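Local coordinates for protein uncharacterized peptidase Lmo0363 (Listeria monocytogenes, PDB 3L4E) that probably acts as a serine-type peptidase, cleaving peptide bonds in the manner of peptidase E, at residues Ala131-Met136 with Gln172-Glu177; Thr19-Asn24 with Gly113-Gly118. All coordinates share one frame; numbering follows the deposited sequence.

Contact 1 (Ala131-Met136 with Gln172-Glu177); sequences AYIQTM and QKIVTE
I174 of helix 168-177 meets three residues of 131-136, Y132, I133 and T135, with its one branched side chain. At the start of 172-177 the carbonyl O of Q172 accepts twice from T176, from the backbone N and from OG1 (3.0 Å), the two donors arriving on opposite faces of the carbonyl plane; this ties T176 back to the preceding turn.

Next comes I174. CG1 stands anti to the carbonyl carbon (chi1 -67°) and chi2 is extended, which sends the CD1 methyl out to the 3-10 turn, where it lies 3.3 Å from Y132 O. T135 OG1 rests against the CG1-CD1 bond of I174, 3.6 Å from either carbon, the two side chains running past each other in opposite directions. The other branch, CG2, sits at the edge of the Y132 ring near its plane, 4.2 Å from CD1 of that ring. I133 adds a looser touch, its CD1 4.5 Å from I174 CD1. Beyond the segments, L159 of strand 157-159 packs against both I133 and I174, while Y132 OH bonds to T158 O.

No hydrogen bond joins the two segments: Y132 O and T135 OG1 meet carbons of I174, so van der Waals packing and burial, rather than directional bonding, bring helix and loop together here.

Contact 2 (Thr19-Asn24 with Gly113-Gly118); sequences TEFESN and GKLYIG
F21 lays the edge of its ring against L115: CE2 comes 3.4 Å from the CD1 methyl, which lies in the plane of the ring rather than over a face. That is a close approach for two carbons, and it makes this end of the contact tight. F21 has CG anti to the backbone N (chi1 -176°), which carries the ring from the last turn of helix 15-21 across to the strand; the two side chains slide past each other in opposite directions. The ring has further neighbours, F194, whose plane is turned about 50° from its own, and R196, which makes a cation-pi contact with it.

The other methyl of L115, CD2, packs alongside the chain of E22, the first residue to leave the helical conformation. CD2 lies 4.2 Å from E22 OE1 and equally far from E22 CG, so the leucine runs beside the bent middle of the glutamate chain, which turns at chi2 (79°). The carboxylate is engaged by R196, whose NH2 forms a salt bridge with OE1 and a hydrogen bond with F21 O, so that one guanidinium grips the end of the helix and the first residue beyond it and would be expected to favour a charged carboxylate.

L115 itself belongs to strand 115-119. F18, one turn before F21, also touches it, and F82 touches both E22 and L115.

Helix 15-21 follows strand 4-8, the neighbour of 115-119 in the mixed sheet, and lies against a sheet face through F18 and F21. This is helix-on-sheet packing in an alpha/beta fold with a parallel centre, consistent with the glutaminase I clan.

Contact 1 is the more buried of the two: I174 and the Y132-I133 turn are enclosed, and T135 closes its exposed margin. Contact 2 is only partly buried, with L115 inside and F21 and E22 nearer the surface. They share no element and do not touch, lying on opposite sides of the chain's centre. Contact 1 joins a loop to helix 168-177 beside the small sheet, with the I133 side chain about 7 Å from that of H161, a proposed charge-relay residue; contact 2 fastens a helix to the main sheet. Neither has a hydrogen bond across its segments: contact 1 sets oxygens against an isoleucine, whereas contact 2 pairs a leucine with a phenylalanine edge and a glutamate held by R196.

Contact 1 (Ala131-Met136 with Gln172-Glu177)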
loop_
_atom_site.group_PDB
_atom_site.type_symbol
_atom_site.label_atom_id
_atom_site.label_comp_id
_atom_site.label_asym_id
_atom_site.label_seq_id
_atom_site.Cartn_x
_atom_site.Cartn_y
_atom_site.Cartn_z
ATOM N N ALA A 131 -14.563 -1.123 -2.320
ATOM C CA ALA A 131 -15.610 -2.137 -2.299
ATOM C C ALA A 131 -15.239 -3.356 -3.142
ATOM O O ALA A 131 -15.544 -4.488 -2.770
ATOM C CB ALA A 131 -16.950 -1.549 -2.750
ATOM N N TYR A 132 -14.560 -3.122 -4.261
ATOM C CA TYR A 132 -14.233 -4.192 -5.201
ATOM C C TYR A 132 -13.335 -5.281 -4.612
ATOM O O TYR A 132 -13.234 -6.375 -5.175
ATOM C CB TYR A 132 -13.592 -3.617 -6.469
ATOM C CG TYR A 132 -12.188 -3.053 -6.277
ATOM C CD1 TYR A 132 -11.061 -3.804 -6.593
ATOM C CD2 TYR A 132 -11.996 -1.764 -5.794
ATOM C CE1 TYR A 132 -9.782 -3.288 -6.428
ATOM C CE2 TYR A 132 -10.731 -1.239 -5.624
ATOM C CZ TYR A 132 -9.623 -2.003 -5.944
ATOM O OH TYR A 132 -8.363 -1.467 -5.780
ATOM N N ILE A 133 -12.680 -4.988 -3.490
ATOM C CA ILE A 133 -11.737 -5.940 -2.910
ATOM C C ILE A 133 -12.384 -6.860 -1.865
ATOM O O ILE A 133 -11.714 -7.717 -1.289
ATOM C CB ILE A 133 -10.478 -5.216 -2.327
ATOM C CG1 ILE A 133 -9.217 -6.075 -2.485
ATOM C CG2 ILE A 133 -10.686 -4.805 -0.878
ATOM C CD1 ILE A 133 -8.815 -6.309 -3.923
ATOM N N GLN A 134 -13.690 -6.708 -1.644
ATOM C CA GLN A 134 -14.367 -7.427 -0.562
ATOM C C GLN A 134 -14.409 -8.956 -0.683
ATOM O O GLN A 134 -14.632 -9.644 0.315
ATOM C CB GLN A 134 -15.783 -6.884 -0.337
ATOM C CG GLN A 134 -16.722 -7.066 -1.508
ATOM C CD GLN A 134 -17.995 -6.273 -1.331
ATOM O OE1 GLN A 134 -18.270 -5.345 -2.090
ATOM N NE2 GLN A 134 -18.772 -6.621 -0.310
ATOM N N THR A 135 -14.216 -9.494 -1.884
ATOM C CA THR A 135 -14.138 -10.948 -2.025
ATOM C C THR A 135 -12.734 -11.479 -1.714
ATOM O O THR A 135 -12.541 -12.688 -1.571
ATOM C CB THR A 135 -14.614 -11.457 -3.418
ATOM O OG1 THR A 135 -13.875 -10.798 -4.454
ATOM C CG2 THR A 135 -16.103 -11.198 -3.616
HETATM N N MSE A 136 -11.754 -10.591 -1.602
HETATM C CA MSE A 136 -10.429 -11.033 -1.188
HETATM C C MSE A 136 -10.228 -10.795 0.298
HETATM O O MSE A 136 -9.716 -11.656 1.017
HETATM C CB MSE A 136 -9.325 -10.328 -1.975
HETATM C CG MSE A 136 -7.926 -10.652 -1.445
HETATM SE SE MSE A 136 -6.476 -9.797 -2.417
HETATM C CE MSE A 136 -6.776 -10.658 -4.148
ATOM N N GLN A 172 -10.224 -13.061 -11.070
ATOM C CA GLN A 172 -10.978 -13.216 -12.308
ATOM C C GLN A 172 -12.400 -12.688 -12.157
ATOM O O GLN A 172 -12.908 -11.966 -13.019
ATOM C CB GLN A 172 -11.024 -14.690 -12.719
ATOM C CG GLN A 172 -9.685 -15.266 -13.158
ATOM C CD GLN A 172 -9.170 -14.625 -14.429
ATOM O OE1 GLN A 172 -7.965 -14.468 -14.615
ATOM N NE2 GLN A 172 -10.087 -14.246 -15.311
ATOM N N LYS A 173 -13.043 -13.059 -11.055
ATOM C CA LYS A 173 -14.428 -12.667 -10.817
ATOM C C LYS A 173 -14.562 -11.179 -10.524
ATOM O O LYS A 173 -15.602 -10.582 -10.791
ATOM C CB LYS A 173 -15.041 -13.514 -9.704
ATOM C CG LYS A 173 -15.273 -14.959 -10.131
ATOM C CD LYS A 173 -15.912 -15.795 -9.036
ATOM C CE LYS A 173 -16.240 -17.191 -9.553
ATOM N NZ LYS A 173 -16.828 -18.058 -8.495
ATOM N N ILE A 174 -13.501 -10.578 -9.989
ATOM C CA ILE A 174 -13.492 -9.144 -9.740
ATOM C C ILE A 174 -13.438 -8.360 -11.047
ATOM O O ILE A 174 -14.182 -7.400 -11.231
ATOM C CB ILE A 174 -12.327 -8.735 -8.811
ATOM C CG1 ILE A 174 -12.555 -9.305 -7.408
ATOM C CG2 ILE A 174 -12.152 -7.211 -8.771
ATOM C CD1 ILE A 174 -11.515 -8.898 -6.391
ATOM N N VAL A 175 -12.563 -8.774 -11.958
ATOM C CA VAL A 175 -12.486 -8.126 -13.261
ATOM C C VAL A 175 -13.840 -8.144 -13.960
ATOM O O VAL A 175 -14.290 -7.128 -14.492
ATOM C CB VAL A 175 -11.454 -8.803 -14.181
ATOM C CG1 VAL A 175 -11.673 -8.362 -15.613
ATOM C CG2 VAL A 175 -10.043 -8.476 -13.724
ATOM N N THR A 176 -14.488 -9.305 -13.947
ATOM C CA THR A 176 -15.775 -9.467 -14.613
ATOM C C THR A 176 -16.819 -8.526 -14.019
ATOM O O THR A 176 -17.542 -7.843 -14.744
ATOM C CB THR A 176 -16.298 -10.916 -14.505
ATOM O OG1 THR A 176 -15.263 -11.839 -14.865
ATOM C CG2 THR A 176 -17.499 -11.122 -15.420
ATOM N N GLU A 177 -16.887 -8.493 -12.691
ATOM C CA GLU A 177 -17.918 -7.732 -11.994
ATOM C C GLU A 177 -17.683 -6.220 -12.020
ATOM O O GLU A 177 -18.635 -5.437 -12.032
ATOM C CB GLU A 177 -18.054 -8.225 -10.552
ATOM C CG GLU A 177 -19.030 -7.423 -9.707
ATOM C CD GLU A 177 -19.292 -8.058 -8.354
ATOM O OE1 GLU A 177 -18.584 -9.027 -8.005
ATOM O OE2 GLU A 177 -20.207 -7.588 -7.643
#

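Contact 2 (Thr19-Asn24 with Gly113-Gly118)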
loop_
_atom_site.group_PDB
_atom_site.type_symbol
_atom_site.label_atom_id
_atom_site.label_comp_id
_atom_site.label_asym_id
_atom_site.label_seq_id
_atom_site.Cartn_x
_atom_site.Cartn_y
_atom_site.Cartn_z
ATOM N N THR A 19 14.368 -0.422 -6.812
ATOM C CA THR A 19 15.657 0.247 -6.944
ATOM C C THR A 19 15.817 0.918 -8.311
ATOM O O THR A 19 16.545 1.889 -8.434
ATOM C CB THR A 19 16.845 -0.697 -6.667
ATOM O OG1 THR A 19 16.830 -1.781 -7.602
ATOM C CG2 THR A 19 16.761 -1.261 -5.261
ATOM N N GLU A 20 15.140 0.399 -9.332
ATOM C CA GLU A 20 15.047 1.111 -10.604
ATOM C C GLU A 20 14.238 2.398 -10.434
ATOM O O GLU A 20 14.587 3.436 -10.972
ATOM C CB GLU A 20 14.410 0.223 -11.684
ATOM C CG GLU A 20 14.197 0.915 -13.015
ATOM C CD GLU A 20 13.456 0.044 -14.016
ATOM O OE1 GLU A 20 13.485 -1.198 -13.866
ATOM O OE2 GLU A 20 12.853 0.600 -14.956
ATOM N N PHE A 21 13.155 2.321 -9.670
ATOM C CA PHE A 21 12.265 3.465 -9.462
ATOM C C PHE A 21 12.931 4.613 -8.683
ATOM O O PHE A 21 12.810 5.786 -9.061
ATOM C CB PHE A 21 10.998 2.981 -8.744
ATOM C CG PHE A 21 9.942 4.036 -8.556
ATOM C CD1 PHE A 21 9.297 4.598 -9.647
ATOM C CD2 PHE A 21 9.562 4.433 -7.283
ATOM C CE1 PHE A 21 8.307 5.557 -9.472
ATOM C CE2 PHE A 21 8.568 5.395 -7.097
ATOM C CZ PHE A 21 7.941 5.958 -8.193
ATOM N N GLU A 22 13.647 4.266 -7.609
ATOM C CA GLU A 22 14.199 5.258 -6.683
ATOM C C GLU A 22 15.689 5.036 -6.352
ATOM O O GLU A 22 16.062 3.958 -5.910
ATOM C CB GLU A 22 13.376 5.224 -5.395
ATOM C CG GLU A 22 13.802 6.210 -4.318
ATOM C CD GLU A 22 13.320 7.621 -4.574
ATOM O OE1 GLU A 22 12.498 7.828 -5.491
ATOM O OE2 GLU A 22 13.756 8.529 -3.839
ATOM N N SER A 23 16.521 6.068 -6.538
ATOM C CA SER A 23 17.968 5.969 -6.288
ATOM C C SER A 23 18.429 6.487 -4.922
ATOM O O SER A 23 17.647 7.061 -4.164
ATOM C CB SER A 23 18.752 6.702 -7.378
ATOM O OG SER A 23 18.677 5.997 -8.597
ATOM N N ASN A 24 19.718 6.286 -4.635
ATOM C CA ASN A 24 20.368 6.778 -3.414
ATOM C C ASN A 24 19.581 6.515 -2.139
ATOM O O ASN A 24 19.303 7.422 -1.353
ATOM C CB ASN A 24 20.705 8.263 -3.537
ATOM C CG ASN A 24 21.600 8.556 -4.724
ATOM O OD1 ASN A 24 21.234 9.328 -5.609
ATOM N ND2 ASN A 24 22.777 7.933 -4.754
ATOM N N GLY A 113 5.515 15.724 -1.963
ATOM C CA GLY A 113 6.576 15.026 -2.674
ATOM C C GLY A 113 7.053 13.718 -2.058
ATOM O O GLY A 113 7.940 13.063 -2.602
ATOM N N LYS A 114 6.472 13.324 -0.930
ATOM C CA LYS A 114 6.917 12.106 -0.253
ATOM C C LYS A 114 6.532 10.845 -1.020
ATOM O O LYS A 114 5.408 10.726 -1.496
ATOM C CB LYS A 114 6.334 12.050 1.154
ATOM C CG LYS A 114 7.028 11.085 2.085
ATOM C CD LYS A 114 7.035 11.646 3.504
ATOM C CE LYS A 114 7.879 12.904 3.581
ATOM N NZ LYS A 114 7.920 13.474 4.956
ATOM N N LEU A 115 7.475 9.915 -1.147
ATOM C CA LEU A 115 7.234 8.648 -1.831
ATOM C C LEU A 115 6.362 7.714 -1.000
ATOM O O LEU A 115 6.668 7.437 0.163
ATOM C CB LEU A 115 8.562 7.958 -2.156
ATOM C CG LEU A 115 8.479 6.534 -2.711
ATOM C CD1 LEU A 115 7.716 6.508 -4.026
ATOM C CD2 LEU A 115 9.873 5.935 -2.881
ATOM N N TYR A 116 5.289 7.224 -1.617
ATOM C CA TYR A 116 4.377 6.260 -1.010
ATOM C C TYR A 116 4.550 4.892 -1.663
ATOM O O TYR A 116 4.432 4.762 -2.891
ATOM C CB TYR A 116 2.930 6.743 -1.171
ATOM C CG TYR A 116 1.882 5.795 -0.619
ATOM C CD1 TYR A 116 1.441 5.900 0.699
ATOM C CD2 TYR A 116 1.323 4.801 -1.420
ATOM C CE1 TYR A 116 0.491 5.037 1.209
ATOM C CE2 TYR A 116 0.362 3.926 -0.916
ATOM C CZ TYR A 116 -0.056 4.061 0.401
ATOM O OH TYR A 116 -0.996 3.211 0.935
ATOM N N ILE A 117 4.846 3.885 -0.846
ATOM C CA ILE A 117 4.969 2.511 -1.320
ATOM C C ILE A 117 3.778 1.735 -0.780
ATOM O O ILE A 117 3.587 1.639 0.438
ATOM C CB ILE A 117 6.260 1.844 -0.829
ATOM C CG1 ILE A 117 7.493 2.656 -1.249
ATOM C CG2 ILE A 117 6.333 0.390 -1.329
ATOM C CD1 ILE A 117 8.740 2.293 -0.447
ATOM N N GLY A 118 2.951 1.218 -1.681
ATOM C CA GLY A 118 1.756 0.504 -1.264
ATOM C C GLY A 118 1.743 -0.935 -1.720
ATOM O O GLY A 118 1.771 -1.199 -2.926
#